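Local coordinates for uncharacterized protein (Trypanosoma brucei, PDB 2Q0X) that is of unknown function but adopts the alpha/beta hydrolase fold, belongs to the DUF1749 family and bears the name paraflagellar rod component, at residues S8-V13 and Y56-A61; V30-M35 and R103-N108; D146-L151 and C208-F213; D214-S219 and R252-C257. All blocks are in the same frame, centred on the assembly; numbering follows the deposited sequence.

Contact 1. Residues S8-V13 and Y56-A61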
loop_
_atom_site.group_PDB
_atom_site.type_symbol
_atom_site.label_atom_id
_atom_site.label_comp_id
_atom_site.label_asym_id
_atom_site.label_seq_id
_atom_site.Cartn_x
_atom_site.Cartn_y
_atom_site.Cartn_z
ATOM N N SER A 8 22.791 5.196 -6.345
ATOM C CA SER A 8 23.152 4.650 -5.003
ATOM C C SER A 8 21.913 4.497 -4.139
ATOM O O SER A 8 21.284 5.491 -3.763
ATOM C CB SER A 8 24.160 5.562 -4.292
ATOM O OG SER A 8 23.642 6.871 -4.102
ATOM N N ARG A 9 21.557 3.254 -3.828
ATOM C CA ARG A 9 20.419 3.000 -2.959
ATOM C C ARG A 9 20.603 1.735 -2.099
ATOM O O ARG A 9 21.488 0.924 -2.371
ATOM C CB ARG A 9 19.119 2.979 -3.776
ATOM C CG ARG A 9 19.026 1.939 -4.884
ATOM C CD ARG A 9 17.610 1.917 -5.523
ATOM N NE ARG A 9 16.530 1.684 -4.538
ATOM C CZ ARG A 9 15.869 2.636 -3.881
ATOM N NH1 ARG A 9 16.147 3.914 -4.071
ATOM N NH2 ARG A 9 14.922 2.310 -3.010
ATOM N N PRO A 10 19.790 1.594 -1.035
ATOM C CA PRO A 10 19.979 0.536 -0.040
ATOM C C PRO A 10 19.794 -0.908 -0.516
ATOM O O PRO A 10 18.896 -1.208 -1.309
ATOM C CB PRO A 10 18.899 0.838 1.002
ATOM C CG PRO A 10 18.459 2.210 0.753
ATOM C CD PRO A 10 18.644 2.450 -0.690
ATOM N N GLU A 11 20.628 -1.795 0.012
ATOM C CA GLU A 11 20.398 -3.220 -0.094
ATOM C C GLU A 11 19.079 -3.592 0.582
ATOM O O GLU A 11 18.599 -2.867 1.451
ATOM C CB GLU A 11 21.544 -3.991 0.565
ATOM C CG GLU A 11 22.878 -3.937 -0.202
ATOM C CD GLU A 11 22.817 -4.615 -1.559
ATOM O OE1 GLU A 11 23.606 -4.236 -2.451
ATOM O OE2 GLU A 11 21.994 -5.539 -1.750
ATOM N N PRO A 12 18.481 -4.729 0.186
ATOM C CA PRO A 12 17.292 -5.197 0.898
ATOM C C PRO A 12 17.584 -5.391 2.382
ATOM O O PRO A 12 18.679 -5.850 2.731
ATOM C CB PRO A 12 16.981 -6.538 0.215
ATOM C CG PRO A 12 17.559 -6.414 -1.098
ATOM C CD PRO A 12 18.831 -5.638 -0.912
ATOM N N VAL A 13 16.624 -5.035 3.239
ATOM C CA VAL A 13 16.803 -5.166 4.685
ATOM C C VAL A 13 15.955 -6.293 5.234
ATOM O O VAL A 13 14.825 -6.528 4.783
ATOM C CB VAL A 13 16.471 -3.860 5.480
ATOM C CG1 VAL A 13 17.477 -2.775 5.160
ATOM C CG2 VAL A 13 15.032 -3.384 5.207
ATOM N N TYR A 56 16.962 6.434 3.897
ATOM C CA TYR A 56 17.702 6.528 5.169
ATOM C C TYR A 56 17.133 5.733 6.350
ATOM O O TYR A 56 17.849 5.490 7.303
ATOM C CB TYR A 56 17.996 7.991 5.574
ATOM C CG TYR A 56 16.888 8.702 6.320
ATOM C CD1 TYR A 56 16.651 8.441 7.674
ATOM C CD2 TYR A 56 16.107 9.650 5.692
ATOM C CE1 TYR A 56 15.668 9.075 8.357
ATOM C CE2 TYR A 56 15.110 10.288 6.375
ATOM C CZ TYR A 56 14.893 10.006 7.713
ATOM O OH TYR A 56 13.888 10.651 8.414
ATOM N N PHE A 57 15.865 5.335 6.293
ATOM C CA PHE A 57 15.283 4.411 7.269
ATOM C C PHE A 57 16.087 3.123 7.491
ATOM O O PHE A 57 16.052 2.557 8.587
ATOM C CB PHE A 57 13.873 4.002 6.821
ATOM C CG PHE A 57 12.820 5.041 7.035
ATOM C CD1 PHE A 57 13.123 6.330 7.479
ATOM C CD2 PHE A 57 11.493 4.728 6.765
ATOM C CE1 PHE A 57 12.108 7.268 7.676
ATOM C CE2 PHE A 57 10.486 5.665 6.957
ATOM C CZ PHE A 57 10.794 6.925 7.416
ATOM N N THR A 58 16.769 2.639 6.448
ATOM C CA THR A 58 17.643 1.476 6.593
ATOM C C THR A 58 18.825 1.807 7.504
ATOM O O THR A 58 19.192 1.018 8.374
ATOM C CB THR A 58 18.120 0.902 5.215
ATOM O OG1 THR A 58 18.841 1.883 4.468
ATOM C CG2 THR A 58 16.917 0.471 4.386
ATOM N N ASN A 59 19.387 2.994 7.316
ATOM C CA ASN A 59 20.501 3.477 8.137
ATOM C C ASN A 59 20.053 3.843 9.567
ATOM O O ASN A 59 20.712 3.477 10.535
ATOM C CB ASN A 59 21.166 4.678 7.465
ATOM C CG ASN A 59 21.742 4.341 6.117
ATOM O OD1 ASN A 59 22.718 3.591 6.016
ATOM N ND2 ASN A 59 21.135 4.879 5.056
ATOM N N LEU A 60 18.944 4.574 9.680
ATOM C CA LEU A 60 18.249 4.779 10.961
ATOM C C LEU A 60 18.069 3.490 11.773
ATOM O O LEU A 60 18.521 3.411 12.917
ATOM C CB LEU A 60 16.858 5.416 10.752
ATOM C CG LEU A 60 16.148 5.923 12.034
ATOM C CD1 LEU A 60 17.123 6.725 12.948
ATOM C CD2 LEU A 60 14.944 6.772 11.732
ATOM N N ALA A 61 17.386 2.504 11.191
ATOM C CA ALA A 61 17.106 1.246 11.888
ATOM C C ALA A 61 18.403 0.554 12.314
ATOM O O ALA A 61 18.505 0.011 13.415
ATOM C CB ALA A 61 16.245 0.306 11.011
#
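Val13 and Pro10 close on Thr58 in a small, mostly apolar surface contact of an alpha/beta hydrolase fold, where the peptide leading into strand 13-21, the outermost strand of this chain, lies against helix 57-64. The CA atoms come nearest at Val13 and Thr58, 7.0 Å apart, and the two segments share no hydrogen bond. Thr58 serves both neighbours with different branches. With chi1 at 60° the hydroxyl turns back to the backbone carbonyl of Asp55, which leaves CG2 to face Val13. The proline ring meets this already engaged hydroxyl at about a right angle, with Pro10 CB 3.6 Å and Pro10 CG 3.7 Å from Thr58 OG1. Threonine suits the place because one branch is polar and bonds to that carbonyl while the other is a methyl for apolar neighbours. Proline presents a compact ring with no side-chain donor, and Val13 a branched methyl pair beside Phe31 and Met33. Val13 also pairs in antiparallel fashion with a strand of the second subunit, so the sheet continues across the dimer interface. The methyls make the tightest approach, Val13 CG1 lying 3.4 Å from Thr58 CG2.

Contact 2. Residues V30-M35 and R103-N108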
loop_
_atom_site.group_PDB
_atom_site.type_symbol
_atom_site.label_atom_id
_atom_site.label_comp_id
_atom_site.label_asym_id
_atom_site.label_seq_id
_atom_site.Cartn_x
_atom_site.Cartn_y
_atom_site.Cartn_z
ATOM N N VAL A 30 2.622 -4.664 8.507
ATOM C CA VAL A 30 3.516 -4.089 9.478
ATOM C C VAL A 30 4.860 -4.780 9.292
ATOM O O VAL A 30 4.943 -6.005 9.323
ATOM C CB VAL A 30 3.018 -4.319 10.946
ATOM C CG1 VAL A 30 3.954 -3.642 11.919
ATOM C CG2 VAL A 30 1.555 -3.839 11.145
ATOM N N PHE A 31 5.898 -3.990 9.094
ATOM C CA PHE A 31 7.257 -4.500 8.959
ATOM C C PHE A 31 8.081 -4.067 10.172
ATOM O O PHE A 31 8.285 -2.879 10.381
ATOM C CB PHE A 31 7.905 -3.952 7.683
ATOM C CG PHE A 31 9.250 -4.535 7.394
ATOM C CD1 PHE A 31 10.382 -3.757 7.453
ATOM C CD2 PHE A 31 9.373 -5.881 7.030
ATOM C CE1 PHE A 31 11.629 -4.312 7.175
ATOM C CE2 PHE A 31 10.598 -6.430 6.769
ATOM C CZ PHE A 31 11.728 -5.645 6.834
ATOM N N MET A 32 8.560 -5.044 10.943
ATOM C CA MET A 32 9.374 -4.799 12.136
ATOM C C MET A 32 10.855 -5.161 11.898
ATOM O O MET A 32 11.157 -6.200 11.326
ATOM C CB MET A 32 8.868 -5.652 13.287
ATOM C CG MET A 32 7.344 -5.713 13.409
ATOM S SD MET A 32 6.819 -6.678 14.829
ATOM C CE MET A 32 7.312 -8.321 14.384
ATOM N N MET A 33 11.761 -4.312 12.386
ATOM C CA MET A 33 13.205 -4.568 12.314
ATOM C C MET A 33 13.804 -4.484 13.706
ATOM O O MET A 33 13.465 -3.574 14.472
ATOM C CB MET A 33 13.906 -3.549 11.415
ATOM C CG MET A 33 13.410 -3.571 10.009
ATOM S SD MET A 33 13.965 -2.163 9.073
ATOM C CE MET A 33 15.660 -2.594 8.854
ATOM N N ASN A 34 14.668 -5.442 14.031
ATOM C CA ASN A 34 15.488 -5.383 15.245
ATOM C C ASN A 34 14.671 -5.380 16.524
ATOM O O ASN A 34 14.843 -4.534 17.393
ATOM C CB ASN A 34 16.422 -4.162 15.184
ATOM C CG ASN A 34 17.257 -4.151 13.900
ATOM O OD1 ASN A 34 17.840 -5.173 13.537
ATOM N ND2 ASN A 34 17.278 -3.014 13.195
ATOM N N MET A 35 13.793 -6.375 16.618
ATOM C CA MET A 35 12.880 -6.513 17.738
ATOM C C MET A 35 13.536 -7.168 18.948
ATOM O O MET A 35 12.856 -7.477 19.910
ATOM C CB MET A 35 11.652 -7.327 17.308
ATOM C CG MET A 35 10.851 -6.680 16.187
ATOM S SD MET A 35 10.122 -5.105 16.687
ATOM C CE MET A 35 8.721 -5.678 17.684
ATOM N N ARG A 103 1.532 -5.570 23.893
ATOM C CA ARG A 103 1.263 -6.856 24.554
ATOM C C ARG A 103 1.930 -8.041 23.862
ATOM O O ARG A 103 2.390 -8.963 24.543
ATOM C CB ARG A 103 -0.226 -7.124 24.843
ATOM C CG ARG A 103 -1.231 -6.455 23.948
ATOM C CD ARG A 103 -2.649 -6.926 24.199
ATOM N NE ARG A 103 -2.770 -8.382 24.055
ATOM C CZ ARG A 103 -2.823 -9.062 22.906
ATOM N NH1 ARG A 103 -2.778 -8.450 21.721
ATOM N NH2 ARG A 103 -2.932 -10.385 22.950
ATOM N N ASP A 104 2.019 -8.018 22.535
ATOM C CA ASP A 104 2.479 -9.206 21.806
ATOM C C ASP A 104 3.962 -9.215 21.439
ATOM O O ASP A 104 4.517 -10.284 21.220
ATOM C CB ASP A 104 1.596 -9.475 20.588
ATOM C CG ASP A 104 0.155 -9.759 20.972
ATOM O OD1 ASP A 104 -0.076 -10.311 22.068
ATOM O OD2 ASP A 104 -0.758 -9.442 20.185
ATOM N N HIS A 105 4.626 -8.062 21.440
ATOM C CA HIS A 105 6.043 -8.012 21.046
ATOM C C HIS A 105 7.006 -7.422 22.095
ATOM O O HIS A 105 8.072 -6.930 21.751
ATOM C CB HIS A 105 6.159 -7.304 19.686
ATOM C CG HIS A 105 5.479 -8.043 18.577
ATOM N ND1 HIS A 105 4.190 -7.765 18.178
ATOM C CD2 HIS A 105 5.890 -9.081 17.814
ATOM C CE1 HIS A 105 3.840 -8.593 17.210
ATOM N NE2 HIS A 105 4.852 -9.406 16.977
ATOM N N CYS A 106 6.639 -7.508 23.364
ATOM C CA CYS A 106 7.446 -6.992 24.496
ATOM C C CYS A 106 8.022 -5.596 24.276
ATOM O O CYS A 106 9.138 -5.291 24.724
ATOM C CB CYS A 106 8.575 -7.953 24.902
ATOM S SG CYS A 106 9.326 -7.508 26.552
ATOM N N MET A 107 7.249 -4.742 23.617
ATOM C CA MET A 107 7.605 -3.342 23.509
ATOM C C MET A 107 7.150 -2.615 24.775
ATOM O O MET A 107 5.964 -2.608 25.099
ATOM C CB MET A 107 6.966 -2.728 22.258
ATOM C CG MET A 107 7.520 -3.267 20.967
ATOM S SD MET A 107 9.310 -3.032 20.825
ATOM C CE MET A 107 9.989 -4.676 20.971
ATOM N N ASN A 108 8.101 -2.023 25.490
ATOM C CA ASN A 108 7.833 -1.329 26.762
ATOM C C ASN A 108 7.596 0.163 26.585
ATOM O O ASN A 108 7.151 0.831 27.503
ATOM C CB ASN A 108 9.007 -1.491 27.726
ATOM C CG ASN A 108 9.127 -2.890 28.272
ATOM O OD1 ASN A 108 8.144 -3.623 28.374
ATOM N ND2 ASN A 108 10.341 -3.269 28.633
#
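Met32 on strand 26-33 and Met35 just beyond it reach to His105 and Met107, just past the C-terminus of helix 87-104, in a contact built from three methionines and a histidine. In this alpha/beta hydrolase fold it joins the second strand of the main sheet to the loop that follows helix 87-104. The backbones stay well apart, Met35 CA and His105 CA being 7.7 Å from each other, and the side chains bridge the distance.

Met32 can be followed outward. Its CB points toward the helix end, and CG, anti to the carbonyl carbon (chi1 -42°), carries the chain on in that direction. The sulfur then arrives over one face of the imidazole: Met32 SD is 4.0 Å from the centroid of the His105 ring and 13° off its normal, a Met-aromatic contact. A bend at the last torsion carries the methyl out over the NE2-CD2 rim on the same side of the ring, with Met32 CE 3.7 Å from His105 NE2. Met35, bent twice, brings its CE to 3.6 Å from His105 CB. The same methyl meets Met107, whose CE is 3.7 Å from Met35 CE.

Phe18 also meets the His105 ring, and Pro12 of the second subunit packs on both Met32 and His105, which places the contact at the dimer interface. Unbranched, flexible methionines suit this place because they can bend to fit an aromatic face and one another. With no hydrogen bond between the segments, cohesion here rests on dispersion and on the polarisable sulfur over the imidazole.

Contact 3. Residues D146-L151 and C208-F213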
loop_
_atom_site.group_PDB
_atom_site.type_symbol
_atom_site.label_atom_id
_atom_site.label_comp_id
_atom_site.label_asym_id
_atom_site.label_seq_id
_atom_site.Cartn_x
_atom_site.Cartn_y
_atom_site.Cartn_z
ATOM N N ASP A 146 5.344 29.518 3.202
ATOM C CA ASP A 146 4.814 30.795 3.663
ATOM C C ASP A 146 3.302 30.670 3.898
ATOM O O ASP A 146 2.593 30.252 3.006
ATOM C CB ASP A 146 5.109 31.896 2.633
ATOM C CG ASP A 146 4.856 33.306 3.168
ATOM O OD1 ASP A 146 3.966 33.514 4.022
ATOM O OD2 ASP A 146 5.563 34.227 2.721
ATOM N N PRO A 147 2.814 31.022 5.107
ATOM C CA PRO A 147 1.373 30.983 5.403
ATOM C C PRO A 147 0.501 31.822 4.466
ATOM O O PRO A 147 -0.687 31.523 4.309
ATOM C CB PRO A 147 1.290 31.536 6.826
ATOM C CG PRO A 147 2.618 31.300 7.409
ATOM C CD PRO A 147 3.598 31.432 6.292
ATOM N N GLU A 148 1.095 32.849 3.852
ATOM C CA GLU A 148 0.392 33.703 2.906
ATOM C C GLU A 148 0.318 33.110 1.502
ATOM O O GLU A 148 -0.229 33.737 0.599
ATOM C CB GLU A 148 1.027 35.104 2.874
ATOM C CG GLU A 148 1.023 35.808 4.237
ATOM C CD GLU A 148 -0.349 35.787 4.924
ATOM O OE1 GLU A 148 -1.361 36.082 4.236
ATOM O OE2 GLU A 148 -0.413 35.481 6.146
ATOM N N ASN A 149 0.881 31.914 1.325
ATOM C CA ASN A 149 0.598 31.065 0.174
ATOM C C ASN A 149 -0.924 30.949 -0.022
ATOM O O ASN A 149 -1.647 30.763 0.939
ATOM C CB ASN A 149 1.224 29.693 0.426
ATOM C CG ASN A 149 1.150 28.775 -0.758
ATOM O OD1 ASN A 149 0.088 28.236 -1.091
ATOM N ND2 ASN A 149 2.302 28.538 -1.377
ATOM N N PRO A 150 -1.416 31.051 -1.272
ATOM C CA PRO A 150 -2.879 31.094 -1.466
ATOM C C PRO A 150 -3.656 29.868 -0.935
ATOM O O PRO A 150 -4.871 29.950 -0.751
ATOM C CB PRO A 150 -3.030 31.227 -2.991
ATOM C CG PRO A 150 -1.741 30.730 -3.548
ATOM C CD PRO A 150 -0.693 31.117 -2.553
ATOM N N LEU A 151 -2.966 28.752 -0.705
ATOM C CA LEU A 151 -3.578 27.590 -0.062
ATOM C C LEU A 151 -3.888 27.806 1.423
ATOM O O LEU A 151 -4.867 27.263 1.926
ATOM C CB LEU A 151 -2.679 26.371 -0.203
ATOM C CG LEU A 151 -2.589 25.742 -1.591
ATOM C CD1 LEU A 151 -1.632 24.558 -1.540
ATOM C CD2 LEU A 151 -3.979 25.322 -2.110
ATOM N N CYS A 208 1.493 29.375 14.747
ATOM C CA CYS A 208 2.596 30.048 15.435
ATOM C C CYS A 208 2.903 31.398 14.798
ATOM O O CYS A 208 3.030 32.383 15.490
ATOM C CB CYS A 208 3.869 29.201 15.444
ATOM S SG CYS A 208 3.955 27.942 16.712
ATOM N N ILE A 209 3.043 31.429 13.471
ATOM C CA ILE A 209 3.285 32.695 12.746
ATOM C C ILE A 209 2.117 33.687 12.925
ATOM O O ILE A 209 2.329 34.906 12.998
ATOM C CB ILE A 209 3.523 32.451 11.223
ATOM C CG1 ILE A 209 4.710 31.494 10.967
ATOM C CG2 ILE A 209 3.726 33.782 10.459
ATOM C CD1 ILE A 209 6.015 31.897 11.633
ATOM N N ARG A 210 0.892 33.165 12.995
ATOM C CA ARG A 210 -0.305 34.001 13.162
ATOM C C ARG A 210 -0.776 34.190 14.627
ATOM O O ARG A 210 -1.866 34.720 14.861
ATOM C CB ARG A 210 -1.448 33.421 12.341
ATOM C CG ARG A 210 -1.361 33.767 10.882
ATOM C CD ARG A 210 -2.154 32.791 10.061
ATOM N NE ARG A 210 -2.200 33.205 8.663
ATOM C CZ ARG A 210 -2.309 32.387 7.620
ATOM N NH1 ARG A 210 -2.385 31.075 7.790
ATOM N NH2 ARG A 210 -2.336 32.901 6.391
ATOM N N LYS A 211 0.034 33.742 15.587
ATOM C CA LYS A 211 -0.264 33.850 17.021
ATOM C C LYS A 211 -1.652 33.320 17.402
ATOM O O LYS A 211 -2.303 33.846 18.321
ATOM C CB LYS A 211 -0.053 35.297 17.505
ATOM C CG LYS A 211 1.429 35.648 17.819
ATOM C CD LYS A 211 2.110 36.609 16.822
ATOM C CE LYS A 211 1.969 38.068 17.217
ATOM N NZ LYS A 211 3.166 38.919 16.874
ATOM N N GLU A 212 -2.098 32.283 16.695
ATOM C CA GLU A 212 -3.377 31.635 16.970
ATOM C C GLU A 212 -3.150 30.563 18.014
ATOM O O GLU A 212 -3.117 29.379 17.709
ATOM C CB GLU A 212 -3.965 31.008 15.709
ATOM C CG GLU A 212 -4.439 32.010 14.679
ATOM C CD GLU A 212 -4.449 31.449 13.253
ATOM O OE1 GLU A 212 -3.999 30.292 13.032
ATOM O OE2 GLU A 212 -4.900 32.186 12.344
ATOM N N PHE A 213 -3.015 30.990 19.261
ATOM C CA PHE A 213 -2.540 30.101 20.311
ATOM C C PHE A 213 -3.584 29.130 20.842
ATOM O O PHE A 213 -3.228 28.060 21.316
ATOM C CB PHE A 213 -1.881 30.915 21.419
ATOM C CG PHE A 213 -0.587 31.572 20.983
ATOM C CD1 PHE A 213 0.389 30.842 20.329
ATOM C CD2 PHE A 213 -0.344 32.911 21.238
ATOM C CE1 PHE A 213 1.584 31.426 19.925
ATOM C CE2 PHE A 213 0.854 33.498 20.835
ATOM C CZ PHE A 213 1.818 32.749 20.195
#
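Arg210 sets one face of its guanidinium over Pro147 CB while one of its nitrogens, NH2, reaches both the carbonyl of that proline and the carboxylate of the next residue. Pro147 CB stands 3.7 Å above the guanidinium plane, over its centre. Both bonds from NH2 to the loop 146-151 are weak: Arg210 NH2 to Pro147 O is 3.0 Å with an angle of only 126° at the hydrogen, and Arg210 NH2 to Glu148 OE2 is 3.2 Å. The latter is also a salt bridge, but its carboxylate and guanidinium planes stand 88° apart, so the two groups do not pair in the flat, two-pronged way. A stronger hold comes from Phe152, whose carbonyl takes Arg210 NH1. Extended from CG to NE, the arginine chain spans the distance to the loop.

The setting is the loop after strand 135-143 of the alpha/beta hydrolase fold, facing the C-terminal end of helix 200-209. A Schellman motif ends that helix, with Lys211 at positive phi as its C-prime residue, and Arg210 is the first residue to leave helical geometry. Opposite, Asp146 to Asn149 form a type I beta turn, accompanied by an Asx turn in which Glu148 N donates to Asp146 OD1 at 3.0 Å. Proline fits the second position of this turn, since its ring fixes phi near the value required. That ring also meets Ile209 at about a right angle, Pro147 CG lying 4.1 Å from Ile209 CB, and Trp205 and Tyr237 pack on the proline as well.

Contact 4. Residues D214-S219 and R252-C257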
loop_
_atom_site.group_PDB
_atom_site.type_symbol
_atom_site.label_atom_id
_atom_site.label_comp_id
_atom_site.label_asym_id
_atom_site.label_seq_id
_atom_site.Cartn_x
_atom_site.Cartn_y
_atom_site.Cartn_z
ATOM N N ASP A 214 -4.861 29.454 20.704
ATOM C CA ASP A 214 -5.902 28.468 20.985
ATOM C C ASP A 214 -5.774 27.206 20.113
ATOM O O ASP A 214 -5.985 26.098 20.603
ATOM C CB ASP A 214 -7.314 29.078 20.889
ATOM C CG ASP A 214 -7.646 29.634 19.509
ATOM O OD1 ASP A 214 -8.855 29.678 19.188
ATOM O OD2 ASP A 214 -6.730 30.037 18.754
ATOM N N VAL A 215 -5.408 27.365 18.840
ATOM C CA VAL A 215 -5.252 26.223 17.947
ATOM C C VAL A 215 -4.147 25.290 18.443
ATOM O O VAL A 215 -4.288 24.072 18.371
ATOM C CB VAL A 215 -4.939 26.647 16.490
ATOM C CG1 VAL A 215 -4.691 25.428 15.633
ATOM C CG2 VAL A 215 -6.079 27.477 15.921
ATOM N N LEU A 216 -3.068 25.869 18.967
ATOM C CA LEU A 216 -1.940 25.086 19.439
ATOM C C LEU A 216 -2.306 24.139 20.586
ATOM O O LEU A 216 -1.699 23.081 20.721
ATOM C CB LEU A 216 -0.779 25.992 19.849
ATOM C CG LEU A 216 -0.077 26.821 18.770
ATOM C CD1 LEU A 216 1.068 27.575 19.445
ATOM C CD2 LEU A 216 0.429 25.955 17.573
ATOM N N ARG A 217 -3.307 24.504 21.388
ATOM C CA ARG A 217 -3.756 23.649 22.493
ATOM C C ARG A 217 -4.296 22.345 21.968
ATOM O O ARG A 217 -4.157 21.321 22.611
ATOM C CB ARG A 217 -4.866 24.316 23.332
ATOM C CG ARG A 217 -4.480 25.599 24.004
ATOM C CD ARG A 217 -3.282 25.421 24.964
ATOM N NE ARG A 217 -3.085 26.647 25.750
ATOM C CZ ARG A 217 -2.078 26.865 26.595
ATOM N NH1 ARG A 217 -1.159 25.948 26.848
ATOM N NH2 ARG A 217 -2.028 28.022 27.216
ATOM N N ARG A 218 -4.948 22.412 20.816
ATOM C CA ARG A 218 -5.524 21.249 20.158
ATOM C C ARG A 218 -4.498 20.380 19.427
ATOM O O ARG A 218 -4.768 19.218 19.152
ATOM C CB ARG A 218 -6.600 21.705 19.177
ATOM C CG ARG A 218 -7.848 22.297 19.854
ATOM C CD ARG A 218 -8.721 23.035 18.849
ATOM N NE ARG A 218 -8.603 24.506 18.930
ATOM C CZ ARG A 218 -9.264 25.363 18.140
ATOM N NH1 ARG A 218 -10.088 24.912 17.191
ATOM N NH2 ARG A 218 -9.100 26.682 18.283
ATOM N N SER A 219 -3.343 20.952 19.096
ATOM C CA SER A 219 -2.268 20.251 18.396
ATOM C C SER A 219 -1.125 19.912 19.361
ATOM O O SER A 219 -1.188 18.899 20.037
ATOM C CB SER A 219 -1.780 21.066 17.168
ATOM O OG SER A 219 -1.155 22.294 17.514
ATOM N N ARG A 252 7.304 26.021 22.446
ATOM C CA ARG A 252 7.747 25.892 23.844
ATOM C C ARG A 252 6.704 26.255 24.889
ATOM O O ARG A 252 6.648 25.647 25.979
ATOM C CB ARG A 252 8.955 26.770 24.102
ATOM C CG ARG A 252 10.217 26.272 23.455
ATOM C CD ARG A 252 11.352 27.206 23.822
ATOM N NE ARG A 252 12.659 26.743 23.352
ATOM C CZ ARG A 252 13.778 27.464 23.415
ATOM N NH1 ARG A 252 13.764 28.698 23.920
ATOM N NH2 ARG A 252 14.919 26.954 22.961
ATOM N N ASP A 253 5.907 27.276 24.574
ATOM C CA ASP A 253 4.925 27.795 25.514
ATOM C C ASP A 253 3.603 27.032 25.505
ATOM O O ASP A 253 2.801 27.170 26.441
ATOM C CB ASP A 253 4.656 29.271 25.218
ATOM C CG ASP A 253 5.821 30.168 25.591
ATOM O OD1 ASP A 253 6.869 29.657 26.023
ATOM O OD2 ASP A 253 5.687 31.393 25.431
ATOM N N HIS A 254 3.362 26.265 24.441
ATOM C CA HIS A 254 2.073 25.618 24.239
ATOM C C HIS A 254 2.109 24.124 24.073
ATOM O O HIS A 254 1.069 23.503 24.042
ATOM C CB HIS A 254 1.322 26.293 23.087
ATOM C CG HIS A 254 1.056 27.742 23.343
ATOM N ND1 HIS A 254 1.752 28.751 22.712
ATOM C CD2 HIS A 254 0.216 28.352 24.208
ATOM C CE1 HIS A 254 1.338 29.920 23.164
ATOM N NE2 HIS A 254 0.410 29.705 24.079
ATOM N N THR A 255 3.284 23.517 24.014
ATOM C CA THR A 255 3.331 22.062 24.022
ATOM C C THR A 255 2.978 21.591 25.442
ATOM O O THR A 255 3.297 22.273 26.403
ATOM C CB THR A 255 4.699 21.540 23.558
ATOM O OG1 THR A 255 4.936 22.004 22.227
ATOM C CG2 THR A 255 4.753 19.995 23.564
ATOM N N GLY A 256 2.336 20.430 25.560
ATOM C CA GLY A 256 1.940 19.888 26.857
ATOM C C GLY A 256 3.084 19.296 27.665
ATOM O O GLY A 256 2.863 18.718 28.692
ATOM N N CYS A 257 4.305 19.412 27.165
ATOM C CA CYS A 257 5.512 19.004 27.867
ATOM C C CYS A 257 6.573 20.024 27.493
ATOM O O CYS A 257 6.671 20.418 26.321
ATOM C CB CYS A 257 5.934 17.619 27.393
ATOM S SG CYS A 257 7.556 17.031 27.913
#
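Helix 213-218, weakly bonded, and the C-terminal end of helix 241-254 approach to 6.3 Å between Leu216 CA and His254 CA; just beyond His254 the chain leaves helical geometry at Thr255. The contact joins two helices of the alpha/beta hydrolase fold that flank strand 227-232 in the sequence. His254 is the hub. Its CG is anti to the carbonyl carbon (chi1 -60°), which turns the ring toward helix 213-218, where Leu216 meets its ND1 side and Arg217 its CD2 edge. Leu216 crosses it at about a right angle, Leu216 CD1 coming to 3.5 Å from His254 ND1. Histidine suits the place because ND1 bonds to the carbonyl of Gly250 while a carbon edge meets Arg217. Leucine suits this buried position, where it also packs on Pro207 and Cys208. On the exposed side, the long Arg217 chain bends at its second torsion and reaches across to the imidazole: the ring edge points at the guanidinium face, with His254 CD2 3.6 Å from Arg217 CZ and the two planes 81° apart. Phe213 stacks on the ring of His254. With a C-H edge against the guanidinium face, the meeting is van der Waals and electrostatic, without a directional bond.

Overall arrangement
Contacts 1 and 2 lie at the dimer end of the chain and both touch the second subunit; their centres are 19 Å apart, and they meet where Met33 CE packs against Val13 CB and Ala61 CB, each at 3.7 Å. Their segments alternate along the sequence. Contacts 3 and 4 form a second pair, with centres 16 Å apart, joined through Phe213 and His254 and through Cys208 and Leu216. Contacts 1 and 3, with centres about 36 Å apart, lie on opposite sides of the chain's centre. No active site has been established for this protein; a glycerol, probably from the crystallisation liquor, is hydrogen-bonded to Tyr56 N at contact 1 but does not mark one.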